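Local coordinates for protein afamin (Homo sapiens, PDB 6FAK) that carries hydrophobic molecules in body fluids, binds vitamin E, and keeps lipidated Wnt proteins soluble and active, at residues Y198-C203 with F458-G463. Numbering follows the deposited sequence.
Sequences YQKHVC and FGELCG
Lys200 and Glu460 form the charged part of this contact. Lys200 NZ donates a short salt-bridge hydrogen bond to Glu460 OE2, at 2.5 Å. The ammonium group meets the oxygen from above the carboxylate plane, 46° out of it. The Glu460 chain is bent at chi2 (96°), which brings the carboxylate round to the lysine. The lysine reaches the acid with its tip, and CE follows close behind NZ, 3.2 Å from Glu460 OE2. The two side chains cross at a slant. Lys432 makes a second salt bridge to the same oxygen. A water adds a bridge to the backbone: it accepts from Lys200 NZ at 2.7 Å and donates to Glu460 O at 3.2 Å. A methionine in place of Lys200 would probably leave Glu460 with Lys432 alone of these two cations and break the water link.

The two segments lie on helix 177-209 and helix 446-462. They fall in the second and third albumin domains of the serum albumin fold, so the contact is an interdomain one. Segment 198-203 is also part of the binding-pocket region for hydrophobic ligands, residues 194-298. Cys203 is in a disulfide with Cys249 of helix 231-250, and Cys462 in one with Cys478 of helix 472-479.

The close backbone approach is at Gly459, whose CA is 4.6 Å from His201 CA. The imidazole comes edge-on, with ND1 3.4 Å from Gly459 CA. His201 CG is anti to its own N (chi1 -171°), which turns the ND1 edge of the ring to the glycine. With no side chain, Gly459 lets ND1 come this close. His201 NE2 hydrogen-bonds a bound polyether, probably from the crystallisation liquor, and Phe482 meets the ring.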
ATOM      1  N   TYR A 198       0.213   1.273   1.988  1.00 27.23           N
ATOM      2  CA  TYR A 198      -0.237   1.109   3.330  1.00 28.03           C
ATOM      3  C   TYR A 198      -1.768   0.958   3.398  1.00 26.38           C
ATOM      4  O   TYR A 198      -2.244   0.059   4.076  1.00 25.76           O
ATOM      5  CB  TYR A 198       0.277   2.221   4.226  1.00 32.12           C
ATOM      6  CG  TYR A 198      -0.322   2.167   5.576  1.00 36.24           C
ATOM      7  CD1 TYR A 198       0.047   1.163   6.486  1.00 42.28           C
ATOM      8  CD2 TYR A 198      -1.313   3.084   5.959  1.00 41.76           C
ATOM      9  CE1 TYR A 198      -0.531   1.074   7.772  1.00 41.90           C
ATOM     10  CE2 TYR A 198      -1.877   3.028   7.232  1.00 43.30           C
ATOM     11  CZ  TYR A 198      -1.477   2.022   8.137  1.00 44.87           C
ATOM     12  OH  TYR A 198      -2.088   1.969   9.380  1.00 51.86           O
ATOM     13  N   GLN A 199      -2.473   1.833   2.695  1.00 25.21           N
ATOM     14  CA  GLN A 199      -3.940   1.819   2.581  1.00 24.98           C
ATOM     15  C   GLN A 199      -4.488   0.521   1.910  1.00 24.85           C
ATOM     16  O   GLN A 199      -5.432  -0.073   2.420  1.00 24.72           O
ATOM     17  CB  GLN A 199      -4.390   3.079   1.855  1.00 24.80           C
ATOM     18  CG  GLN A 199      -4.175   4.284   2.712  1.00 25.30           C
ATOM     19  CD  GLN A 199      -4.231   5.601   1.988  1.00 25.22           C
ATOM     20  OE1 GLN A 199      -4.501   5.664   0.789  1.00 24.86           O
ATOM     21  NE2 GLN A 199      -3.977   6.656   2.720  1.00 25.50           N
ATOM     22  N   LYS A 200      -3.832   0.044   0.862  1.00 25.00           N
ATOM     23  CA  LYS A 200      -4.182  -1.224   0.237  1.00 26.17           C
ATOM     24  C   LYS A 200      -3.972  -2.400   1.195  1.00 25.44           C
ATOM     25  O   LYS A 200      -4.739  -3.320   1.183  1.00 24.66           O
ATOM     26  CB  LYS A 200      -3.345  -1.496  -1.034  1.00 28.17           C
ATOM     27  CG  LYS A 200      -3.693  -0.528  -2.148  1.00 31.04           C
ATOM     28  CD  LYS A 200      -2.680  -0.595  -3.267  1.00 35.11           C
ATOM     29  CE  LYS A 200      -2.873  -1.855  -4.069  1.00 43.64           C
ATOM     30  NZ  LYS A 200      -2.204  -1.748  -5.399  1.00 47.80           N
ATOM     31  N   HIS A 201      -2.901  -2.347   1.983  1.00 25.37           N
ATOM     32  CA  HIS A 201      -2.617  -3.361   2.963  1.00 26.41           C
ATOM     33  C   HIS A 201      -3.750  -3.436   4.038  1.00 25.27           C
ATOM     34  O   HIS A 201      -4.261  -4.490   4.313  1.00 24.86           O
ATOM     35  CB  HIS A 201      -1.276  -3.042   3.616  1.00 29.12           C
ATOM     36  CG  HIS A 201      -0.757  -4.109   4.505  1.00 34.55           C
ATOM     37  ND1 HIS A 201      -0.368  -5.345   4.034  1.00 38.25           N
ATOM     38  CD2 HIS A 201      -0.532  -4.126   5.840  1.00 39.76           C
ATOM     39  CE1 HIS A 201       0.094  -6.075   5.040  1.00 38.47           C
ATOM     40  NE2 HIS A 201      -0.005  -5.363   6.144  1.00 42.78           N
ATOM     41  N   VAL A 202      -4.100  -2.312   4.630  1.00 24.56           N
ATOM     42  CA  VAL A 202      -5.136  -2.308   5.640  1.00 24.71           C
ATOM     43  C   VAL A 202      -6.517  -2.676   5.033  1.00 24.57           C
ATOM     44  O   VAL A 202      -7.277  -3.489   5.611  1.00 24.57           O
ATOM     45  CB  VAL A 202      -5.199  -0.961   6.350  1.00 24.94           C
ATOM     46  CG1 VAL A 202      -6.374  -0.901   7.328  1.00 25.40           C
ATOM     47  CG2 VAL A 202      -3.913  -0.725   7.110  1.00 25.24           C
ATOM     48  N   CYS A 203      -6.862  -2.099   3.891  1.00 24.30           N
ATOM     49  CA  CYS A 203      -8.155  -2.417   3.258  1.00 24.76           C
ATOM     50  C   CYS A 203      -8.277  -3.894   2.857  1.00 25.14           C
ATOM     51  O   CYS A 203      -9.322  -4.485   3.053  1.00 25.22           O
ATOM     52  CB  CYS A 203      -8.479  -1.517   2.061  1.00 24.76           C
ATOM     53  SG  CYS A 203      -8.560   0.233   2.536  1.00 25.11           S
ATOM     54  N   PHE A 458       3.270  -8.173   0.489  1.00 38.78           N
ATOM     55  CA  PHE A 458       2.327  -9.313   0.399  1.00 41.22           C
ATOM     56  C   PHE A 458       0.895  -8.821   0.509  1.00 45.22           C
ATOM     57  O   PHE A 458      -0.036  -9.454  -0.032  1.00 47.53           O
ATOM     58  CB  PHE A 458       2.756 -10.487   1.320  1.00 38.95           C
ATOM     59  CG  PHE A 458       4.169 -10.947   1.004  1.00 40.41           C
ATOM     60  CD1 PHE A 458       4.453 -11.590  -0.223  1.00 42.13           C
ATOM     61  CD2 PHE A 458       5.235 -10.628   1.835  1.00 43.71           C
ATOM     62  CE1 PHE A 458       5.763 -11.971  -0.578  1.00 43.45           C
ATOM     63  CE2 PHE A 458       6.545 -10.997   1.500  1.00 43.57           C
ATOM     64  CZ  PHE A 458       6.813 -11.666   0.297  1.00 44.94           C
ATOM     65  N   GLY A 459       0.721  -7.636   1.075  1.00 41.46           N
ATOM     66  CA  GLY A 459      -0.571  -6.941   0.983  1.00 44.82           C
ATOM     67  C   GLY A 459      -0.986  -6.530  -0.410  1.00 49.06           C
ATOM     68  O   GLY A 459      -2.151  -6.639  -0.770  1.00 60.80           O
ATOM     69  N   GLU A 460      -0.024  -6.054  -1.194  1.00 48.99           N
ATOM     70  CA  GLU A 460      -0.227  -5.751  -2.625  1.00 45.95           C
ATOM     71  C   GLU A 460      -0.566  -7.030  -3.422  1.00 40.08           C
ATOM     72  O   GLU A 460      -1.468  -7.049  -4.261  1.00 40.44           O
ATOM     73  CB  GLU A 460       1.053  -5.161  -3.201  1.00 52.02           C
ATOM     74  CG  GLU A 460       0.838  -4.226  -4.364  1.00 63.73           C
ATOM     75  CD  GLU A 460       0.787  -2.759  -3.967  1.00 62.61           C
ATOM     76  OE1 GLU A 460       1.295  -2.369  -2.886  1.00 59.18           O
ATOM     77  OE2 GLU A 460       0.241  -2.000  -4.777  1.00 58.85           O
ATOM     78  N   LEU A 461       0.211  -8.079  -3.167  1.00 33.69           N
ATOM     79  CA  LEU A 461       0.066  -9.364  -3.814  1.00 32.68           C
ATOM     80  C   LEU A 461      -1.289 -10.046  -3.592  1.00 30.42           C
ATOM     81  O   LEU A 461      -1.849 -10.640  -4.480  1.00 28.66           O
ATOM     82  CB  LEU A 461       1.152 -10.316  -3.263  1.00 35.14           C
ATOM     83  CG  LEU A 461       1.314 -11.742  -3.799  1.00 39.47           C
ATOM     84  CD1 LEU A 461       1.399 -11.729  -5.286  1.00 41.95           C
ATOM     85  CD2 LEU A 461       2.611 -12.334  -3.265  1.00 48.31           C
ATOM     86  N   CYS A 462      -1.773  -9.986  -2.362  1.00 28.40           N
ATOM     87  CA  CYS A 462      -2.929 -10.749  -1.972  1.00 28.43           C
ATOM     88  C   CYS A 462      -4.263 -10.139  -2.381  1.00 29.35           C
ATOM     89  O   CYS A 462      -5.276 -10.831  -2.341  1.00 29.19           O
ATOM     90  CB  CYS A 462      -2.918 -11.002  -0.473  1.00 28.18           C
ATOM     91  SG  CYS A 462      -1.531 -12.093  -0.092  1.00 28.37           S
ATOM     92  N   GLY A 463      -4.255  -8.864  -2.756  1.00 29.75           N
ATOM     93  CA  GLY A 463      -5.442  -8.238  -3.326  1.00 31.11           C
ATOM     94  C   GLY A 463      -6.143  -7.337  -2.321  1.00 30.52           C
ATOM     95  O   GLY A 463      -6.119  -7.596  -1.075  1.00 28.84           O
TER
HETATM   96  O   HOH W   1      -2.415  -4.441  -5.890  1.00 59.24           O